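Local coordinates for putative diflavin flavoprotein A 3 (Nostoc sp., PDB 3FNI) that probably carries electrons from NADH to oxygen, reducing it to water, as a modular flavodiiron protein of which this chain is the flavodoxin-like domain, at residues Thr5-Tyr15 and Arg56-Pro66; Val84-Glu94 and Leu113-Ile124. All coordinates share one frame; numbering follows the deposited sequence.

Interaction 1 (Thr5-Tyr15 and Arg56-Pro66); sequences TSIGVFYVSEY and RCTGLVIGMSP
Gly8 of strand 6-11 is gripped at both ends by strand 59-63, its N giving to Gly59 O at 2.8 Å and its O taking Val61 N. Phe10 does likewise, its N meeting Val61 O at 2.7 Å in an almost straight bond (174°) and its O receiving Gly63 N, and the two strands run parallel. Apolar contacts lie on both faces of the sheet. On one, Ile7 CD1 presses on Val61 CG2 at 3.5 Å; on the other, Phe10 CD1 meets Ile62 CD1 at 3.5 Å and Phe10 CE1 meets Leu60 CD2. Beyond the strands, Pro66 CG sits over the centre of the Tyr15 ring, 3.3 Å from its centroid, a CH-pi contact, while Met64 O lies at the ring's edge. With CG opposite the backbone N (chi1 168°), Tyr15 turns its ring over this proline, and its OH is hydrogen-bonded to Asp100 OD1. An alanine here is likely to leave Pro66 CG without the ring it packs on and Asp100 without the hydroxyl it meets. At the other end, a water links Ser6 N, Arg56 O and Thr58 OG1. The strands are neighbours in a five-stranded parallel sheet of order 2-1-3-4-5, the arrangement of the flavodoxin-like fold.

Interaction 2 (Val84-Glu94 and Leu113-Ile124); sequences VNEKQAVGIFE and LGLTTAFPAIRI
The Phe119 ring lays one face on Gly91 CA, which comes within 3.4 Å of Phe119 CZ, whereas the Arg123 guanidinium takes a water at its edge. Gly91, having no side chain, lets the phenyl ring come down onto its CA. Phe119 CG stands between its own backbone N and carbonyl carbon (chi1 42°), which brings the ring back over strand 89-93. This strand and the short parallel strand 116-117 belong to a beta-alpha-beta unit of the flavodoxin-like fold, joined by helix 103-112. Val90 is held at both polar atoms, its N giving to Thr116 O at 2.9 Å and its O accepting Ala118 N from above the carbonyl plane. After Ala118 the chain departs from this pairing, and a water bridges Ile92 N and Phe119 O. Pairing resumes with a two-residue shift, where Glu94 N reaches Ile122 O at 3.0 Å and Ile122 CG1 packs on Phe93 CB at 3.5 Å. Helix 130-152 touches Phe119 and Ile122. Arg123 has its salt bridge with Asp104; its NH2 reaches Glu94 OE2 through the water at its edge. The other carboxylate oxygen, Glu94 OE1, accepts Ile124 N at 2.8 Å from above the carboxylate plane.

Interactions 1 and 2 are consecutive parts of one parallel sheet, with centres about 10 Å apart. Strands 57-63 and 89-93 are neighbours in it: Leu60 N lies 2.8 Å from Ala89 O and Ile62 N 2.9 Å from Gly91 O, both probable hydrogen bonds. Interaction 1 thus occupies the middle of the sheet, and interaction 2 continues it to the outermost strand, 116-117. Leu60 and Ile62 pack against Val90 and Ile92, while Leu143 of helix 130-152 touches Val61 and Ala118. In flavodoxins FMN binds at the C-terminal ends of such strands, consistent with a site near Val12-Tyr15 and Met64-Pro66; Glu94 ends strand 89-93 at the same edge, and Tyr15 reaches Thr95 and Asp100 beyond it.

Interaction 1 (Thr5-Tyr15 and Arg56-Pro66)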
# COMPACT_ATOMS: atom_id res chain seq x y z
N THR A 5 -8.11 11.71 8.39
CA THR A 5 -8.11 10.26 8.27
C THR A 5 -7.62 9.90 6.88
O THR A 5 -8.24 10.26 5.88
CB THR A 5 -9.52 9.71 8.47
OG1 THR A 5 -9.98 10.09 9.78
CG2 THR A 5 -9.54 8.19 8.33
N SER A 6 -6.51 9.17 6.81
CA SER A 6 -5.93 8.82 5.52
C SER A 6 -5.38 7.41 5.47
O SER A 6 -5.21 6.74 6.49
CB SER A 6 -4.82 9.82 5.21
OG SER A 6 -4.18 9.53 3.98
N ILE A 7 -5.13 6.95 4.25
CA ILE A 7 -4.57 5.64 4.01
C ILE A 7 -3.31 5.88 3.20
O ILE A 7 -3.33 6.64 2.23
CB ILE A 7 -5.58 4.75 3.24
CG1 ILE A 7 -4.87 3.54 2.64
CG2 ILE A 7 -6.27 5.57 2.18
CD1 ILE A 7 -4.15 3.82 1.34
N GLY A 8 -2.21 5.26 3.62
CA GLY A 8 -0.95 5.44 2.92
C GLY A 8 -0.72 4.47 1.78
O GLY A 8 -0.88 3.26 1.94
N VAL A 9 -0.34 5.02 0.64
CA VAL A 9 -0.05 4.25 -0.56
C VAL A 9 1.44 4.41 -0.86
O VAL A 9 1.91 5.50 -1.18
CB VAL A 9 -0.88 4.78 -1.75
CG1 VAL A 9 -0.57 3.99 -3.00
CG2 VAL A 9 -2.37 4.68 -1.42
N PHE A 10 2.18 3.31 -0.74
CA PHE A 10 3.62 3.35 -0.97
C PHE A 10 4.04 2.43 -2.10
O PHE A 10 3.77 1.23 -2.07
CB PHE A 10 4.36 2.92 0.30
CG PHE A 10 3.87 3.59 1.55
CD1 PHE A 10 2.64 3.26 2.10
CD2 PHE A 10 4.65 4.54 2.19
CE1 PHE A 10 2.19 3.85 3.28
CE2 PHE A 10 4.23 5.14 3.37
CZ PHE A 10 2.99 4.80 3.92
N TYR A 11 4.72 2.99 -3.09
CA TYR A 11 5.18 2.20 -4.22
C TYR A 11 6.24 2.95 -5.02
O TYR A 11 6.48 4.13 -4.78
CB TYR A 11 4.00 1.83 -5.13
CG TYR A 11 3.42 3.00 -5.91
CD1 TYR A 11 2.52 3.88 -5.31
CD2 TYR A 11 3.77 3.21 -7.24
CE1 TYR A 11 1.98 4.95 -6.03
CE2 TYR A 11 3.23 4.28 -7.97
CZ TYR A 11 2.34 5.14 -7.36
OH TYR A 11 1.80 6.18 -8.08
N VAL A 12 6.88 2.26 -5.96
CA VAL A 12 7.91 2.88 -6.79
C VAL A 12 7.27 3.39 -8.09
O VAL A 12 6.87 2.60 -8.96
CB VAL A 12 9.07 1.87 -7.07
CG1 VAL A 12 8.51 0.49 -7.36
CG2 VAL A 12 9.93 2.36 -8.25
N SER A 13 7.17 4.71 -8.23
CA SER A 13 6.55 5.28 -9.41
C SER A 13 7.29 4.92 -10.69
O SER A 13 8.51 4.73 -10.69
CB SER A 13 6.44 6.81 -9.29
OG SER A 13 7.70 7.44 -9.39
N GLU A 14 6.52 4.81 -11.77
CA GLU A 14 7.02 4.49 -13.10
C GLU A 14 7.62 3.09 -13.24
O GLU A 14 8.13 2.76 -14.31
CB GLU A 14 8.04 5.53 -13.55
CG GLU A 14 7.61 6.97 -13.35
CD GLU A 14 8.32 7.92 -14.30
OE1 GLU A 14 8.60 9.07 -13.90
OE2 GLU A 14 8.58 7.51 -15.45
N TYR A 15 7.58 2.29 -12.18
CA TYR A 15 8.11 0.92 -12.25
C TYR A 15 6.95 0.01 -12.65
O TYR A 15 5.97 -0.11 -11.92
CB TYR A 15 8.68 0.46 -10.90
CG TYR A 15 8.96 -1.04 -10.83
CD1 TYR A 15 8.52 -1.79 -9.75
CD2 TYR A 15 9.61 -1.70 -11.88
CE1 TYR A 15 8.69 -3.17 -9.71
CE2 TYR A 15 9.79 -3.09 -11.85
CZ TYR A 15 9.32 -3.82 -10.75
OH TYR A 15 9.43 -5.20 -10.71
N ARG A 56 0.25 7.98 11.25
CA ARG A 56 -1.08 8.57 11.20
C ARG A 56 -1.98 7.98 10.11
O ARG A 56 -3.05 8.52 9.84
CB ARG A 56 -0.99 10.09 11.05
CG ARG A 56 -0.41 10.56 9.75
CD ARG A 56 -0.53 12.08 9.64
NE ARG A 56 0.10 12.59 8.43
CZ ARG A 56 -0.37 12.41 7.20
NH1 ARG A 56 -1.48 11.73 6.98
NH2 ARG A 56 0.29 12.91 6.17
N CYS A 57 -1.57 6.87 9.51
CA CYS A 57 -2.39 6.20 8.50
C CYS A 57 -3.17 5.05 9.14
O CYS A 57 -2.62 4.28 9.92
CB CYS A 57 -1.52 5.65 7.35
SG CYS A 57 -0.91 6.92 6.18
N THR A 58 -4.46 4.96 8.83
CA THR A 58 -5.31 3.91 9.36
C THR A 58 -5.21 2.71 8.42
O THR A 58 -5.35 1.56 8.84
CB THR A 58 -6.79 4.39 9.45
OG1 THR A 58 -6.85 5.62 10.17
CG2 THR A 58 -7.66 3.36 10.16
N GLY A 59 -4.95 2.99 7.14
CA GLY A 59 -4.81 1.94 6.14
C GLY A 59 -3.51 2.04 5.36
O GLY A 59 -2.90 3.11 5.30
N LEU A 60 -3.08 0.94 4.76
CA LEU A 60 -1.83 0.93 3.99
C LEU A 60 -1.91 0.12 2.70
O LEU A 60 -2.57 -0.92 2.63
CB LEU A 60 -0.69 0.40 4.86
CG LEU A 60 -0.45 1.14 6.18
CD1 LEU A 60 0.40 0.29 7.10
CD2 LEU A 60 0.22 2.48 5.90
N VAL A 61 -1.23 0.61 1.67
CA VAL A 61 -1.20 -0.07 0.40
C VAL A 61 0.25 -0.03 -0.07
O VAL A 61 0.85 1.04 -0.15
CB VAL A 61 -2.12 0.61 -0.63
CG1 VAL A 61 -2.11 -0.15 -1.95
CG2 VAL A 61 -3.53 0.69 -0.07
N ILE A 62 0.79 -1.21 -0.34
CA ILE A 62 2.18 -1.33 -0.77
C ILE A 62 2.33 -1.95 -2.15
O ILE A 62 1.66 -2.92 -2.49
CB ILE A 62 2.99 -2.19 0.23
CG1 ILE A 62 2.76 -1.68 1.66
CG2 ILE A 62 4.47 -2.14 -0.13
CD1 ILE A 62 3.08 -0.22 1.86
N GLY A 63 3.23 -1.37 -2.94
CA GLY A 63 3.50 -1.87 -4.27
C GLY A 63 4.89 -2.48 -4.22
O GLY A 63 5.78 -1.93 -3.57
N MSE A 64 5.09 -3.62 -4.88
CA MSE A 64 6.39 -4.27 -4.86
C MSE A 64 7.47 -3.47 -5.60
O MSE A 64 7.20 -2.78 -6.58
CB MSE A 64 6.29 -5.67 -5.47
CG MSE A 64 5.30 -6.58 -4.76
SE MSE A 64 5.51 -6.59 -2.83
CE MSE A 64 7.31 -7.29 -2.74
N SER A 65 8.70 -3.56 -5.10
CA SER A 65 9.82 -2.86 -5.70
C SER A 65 10.69 -3.79 -6.52
O SER A 65 10.64 -5.02 -6.37
CB SER A 65 10.66 -2.19 -4.62
OG SER A 65 10.03 -1.00 -4.17
N PRO A 66 11.52 -3.22 -7.41
CA PRO A 66 12.39 -4.04 -8.24
C PRO A 66 13.46 -4.74 -7.40
O PRO A 66 14.02 -4.15 -6.48
CB PRO A 66 13.00 -3.03 -9.21
CG PRO A 66 11.98 -1.93 -9.25
CD PRO A 66 11.58 -1.81 -7.82
O HOH W 1 -5.97 7.99 9.68

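Interaction 2 (Val84-Glu94 and Leu113-Ile124)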
# COMPACT_ATOMS: atom_id res chain seq x y z
N VAL A 84 4.80 0.72 11.51
CA VAL A 84 3.43 0.25 11.42
C VAL A 84 2.97 -0.29 12.77
O VAL A 84 3.78 -0.59 13.64
CB VAL A 84 3.34 -0.84 10.34
CG1 VAL A 84 2.08 -1.64 10.48
CG2 VAL A 84 3.40 -0.20 8.97
N ASN A 85 1.65 -0.39 12.94
CA ASN A 85 1.08 -0.92 14.17
C ASN A 85 -0.01 -1.94 13.83
O ASN A 85 -0.59 -1.91 12.75
CB ASN A 85 0.58 0.21 15.09
CG ASN A 85 -0.75 0.81 14.65
OD1 ASN A 85 -1.80 0.21 14.83
ND2 ASN A 85 -0.69 2.00 14.07
N GLU A 86 -0.25 -2.86 14.76
CA GLU A 86 -1.22 -3.94 14.61
C GLU A 86 -2.67 -3.54 14.37
O GLU A 86 -3.46 -4.36 13.90
CB GLU A 86 -1.16 -4.85 15.83
CG GLU A 86 -1.32 -4.11 17.14
CD GLU A 86 -1.69 -5.01 18.30
OE1 GLU A 86 -0.94 -5.96 18.60
OE2 GLU A 86 -2.74 -4.77 18.92
N LYS A 87 -3.02 -2.29 14.68
CA LYS A 87 -4.39 -1.80 14.53
C LYS A 87 -4.73 -1.39 13.10
O LYS A 87 -5.87 -1.03 12.81
CB LYS A 87 -4.62 -0.61 15.46
CG LYS A 87 -4.50 -0.93 16.94
CD LYS A 87 -5.78 -1.53 17.50
CE LYS A 87 -6.91 -0.50 17.47
NZ LYS A 87 -8.22 -1.03 17.97
N GLN A 88 -3.76 -1.43 12.20
CA GLN A 88 -4.08 -1.04 10.84
C GLN A 88 -4.22 -2.22 9.88
O GLN A 88 -3.97 -3.37 10.24
CB GLN A 88 -3.08 0.00 10.33
CG GLN A 88 -1.64 -0.35 10.52
CD GLN A 88 -0.73 0.87 10.56
OE1 GLN A 88 0.49 0.74 10.64
NE2 GLN A 88 -1.31 2.06 10.50
N ALA A 89 -4.68 -1.91 8.68
CA ALA A 89 -4.89 -2.91 7.64
C ALA A 89 -3.94 -2.59 6.48
O ALA A 89 -3.63 -1.42 6.22
CB ALA A 89 -6.33 -2.87 7.19
N VAL A 90 -3.49 -3.62 5.78
CA VAL A 90 -2.56 -3.43 4.68
C VAL A 90 -2.82 -4.35 3.49
O VAL A 90 -3.12 -5.53 3.65
CB VAL A 90 -1.09 -3.62 5.19
CG1 VAL A 90 -0.84 -5.09 5.51
CG2 VAL A 90 -0.09 -3.10 4.17
N GLY A 91 -2.74 -3.77 2.29
CA GLY A 91 -2.93 -4.52 1.06
C GLY A 91 -1.69 -4.37 0.19
O GLY A 91 -1.04 -3.33 0.24
N ILE A 92 -1.35 -5.39 -0.60
CA ILE A 92 -0.15 -5.35 -1.43
C ILE A 92 -0.39 -5.78 -2.87
O ILE A 92 -1.11 -6.74 -3.13
CB ILE A 92 0.96 -6.24 -0.80
CG1 ILE A 92 1.31 -5.72 0.60
CG2 ILE A 92 2.19 -6.27 -1.71
CD1 ILE A 92 2.28 -6.59 1.40
N PHE A 93 0.22 -5.07 -3.82
CA PHE A 93 0.07 -5.42 -5.22
C PHE A 93 1.39 -5.60 -5.95
O PHE A 93 2.41 -5.00 -5.58
CB PHE A 93 -0.78 -4.36 -5.95
CG PHE A 93 -0.14 -3.00 -6.05
CD1 PHE A 93 0.71 -2.68 -7.10
CD2 PHE A 93 -0.41 -2.03 -5.09
CE1 PHE A 93 1.27 -1.41 -7.21
CE2 PHE A 93 0.14 -0.75 -5.19
CZ PHE A 93 0.98 -0.44 -6.25
N GLU A 94 1.36 -6.46 -6.96
CA GLU A 94 2.51 -6.74 -7.81
C GLU A 94 2.47 -5.66 -8.88
O GLU A 94 1.42 -5.06 -9.09
CB GLU A 94 2.40 -8.11 -8.50
CG GLU A 94 2.47 -9.31 -7.58
CD GLU A 94 2.75 -10.61 -8.34
OE1 GLU A 94 2.41 -10.69 -9.54
OE2 GLU A 94 3.31 -11.54 -7.74
N LEU A 113 3.02 -9.28 12.21
CA LEU A 113 2.98 -8.11 13.08
C LEU A 113 1.59 -7.81 13.62
O LEU A 113 1.42 -6.89 14.41
CB LEU A 113 3.53 -6.89 12.34
CG LEU A 113 5.02 -6.92 12.00
CD1 LEU A 113 5.40 -5.66 11.21
CD2 LEU A 113 5.84 -6.99 13.27
N GLY A 114 0.60 -8.58 13.18
CA GLY A 114 -0.75 -8.36 13.66
C GLY A 114 -1.70 -7.62 12.74
O GLY A 114 -2.91 -7.69 12.93
N LEU A 115 -1.17 -6.91 11.74
CA LEU A 115 -2.05 -6.17 10.82
C LEU A 115 -3.06 -7.07 10.13
O LEU A 115 -2.88 -8.29 10.04
CB LEU A 115 -1.23 -5.44 9.75
CG LEU A 115 -0.43 -4.22 10.17
CD1 LEU A 115 0.84 -4.65 10.92
CD2 LEU A 115 -0.08 -3.42 8.93
N THR A 116 -4.14 -6.48 9.63
CA THR A 116 -5.14 -7.27 8.93
C THR A 116 -4.94 -7.09 7.42
O THR A 116 -4.54 -6.02 6.97
CB THR A 116 -6.58 -6.84 9.31
OG1 THR A 116 -6.86 -5.56 8.74
CG2 THR A 116 -6.72 -6.75 10.81
N THR A 117 -5.18 -8.15 6.65
CA THR A 117 -5.03 -8.06 5.21
C THR A 117 -6.22 -7.27 4.67
O THR A 117 -7.37 -7.68 4.84
CB THR A 117 -5.00 -9.44 4.55
OG1 THR A 117 -6.31 -10.01 4.56
CG2 THR A 117 -4.06 -10.35 5.29
N ALA A 118 -5.92 -6.13 4.05
CA ALA A 118 -6.93 -5.24 3.50
C ALA A 118 -7.78 -5.89 2.41
O ALA A 118 -8.99 -5.69 2.33
CB ALA A 118 -6.27 -3.99 2.95
N PHE A 119 -7.12 -6.68 1.57
CA PHE A 119 -7.78 -7.37 0.49
C PHE A 119 -6.78 -8.42 0.01
O PHE A 119 -5.60 -8.37 0.37
CB PHE A 119 -8.13 -6.39 -0.64
CG PHE A 119 -7.04 -5.39 -0.95
CD1 PHE A 119 -7.15 -4.06 -0.55
CD2 PHE A 119 -5.88 -5.80 -1.62
CE1 PHE A 119 -6.13 -3.16 -0.80
CE2 PHE A 119 -4.86 -4.90 -1.87
CZ PHE A 119 -4.97 -3.57 -1.46
N PRO A 120 -7.26 -9.40 -0.79
CA PRO A 120 -6.37 -10.45 -1.31
C PRO A 120 -5.24 -9.79 -2.10
O PRO A 120 -5.49 -8.94 -2.95
CB PRO A 120 -7.30 -11.27 -2.20
CG PRO A 120 -8.69 -11.03 -1.60
CD PRO A 120 -8.64 -9.57 -1.28
N ALA A 121 -3.99 -10.16 -1.82
CA ALA A 121 -2.86 -9.56 -2.54
C ALA A 121 -3.09 -9.62 -4.04
O ALA A 121 -3.27 -10.70 -4.60
CB ALA A 121 -1.56 -10.28 -2.18
N ILE A 122 -3.09 -8.46 -4.70
CA ILE A 122 -3.30 -8.44 -6.14
C ILE A 122 -2.04 -8.86 -6.87
O ILE A 122 -0.98 -8.25 -6.74
CB ILE A 122 -3.78 -7.04 -6.64
CG1 ILE A 122 -2.83 -6.51 -7.72
CG2 ILE A 122 -3.89 -6.08 -5.48
CD1 ILE A 122 -3.28 -5.23 -8.35
N ARG A 123 -2.16 -9.93 -7.65
CA ARG A 123 -1.04 -10.47 -8.39
C ARG A 123 -1.20 -10.23 -9.89
O ARG A 123 -2.31 -10.29 -10.42
CB ARG A 123 -0.93 -11.97 -8.08
CG ARG A 123 -0.78 -12.24 -6.58
CD ARG A 123 -1.02 -13.69 -6.25
NE ARG A 123 -0.94 -13.96 -4.82
CZ ARG A 123 0.20 -14.09 -4.14
NH1 ARG A 123 0.17 -14.34 -2.83
NH2 ARG A 123 1.36 -13.97 -4.76
N ILE A 124 -0.10 -9.92 -10.56
CA ILE A 124 -0.11 -9.65 -11.99
C ILE A 124 0.83 -10.58 -12.73
O ILE A 124 2.05 -10.45 -12.60
CB ILE A 124 0.32 -8.19 -12.31
CG1 ILE A 124 -0.80 -7.22 -11.93
CG2 ILE A 124 0.64 -8.05 -13.79
CD1 ILE A 124 -1.01 -7.08 -10.46
O HOH W 2 0.39 -8.17 17.13
O HOH W 3 -2.76 -7.92 0.32
O HOH W 4 2.09 -14.20 -7.23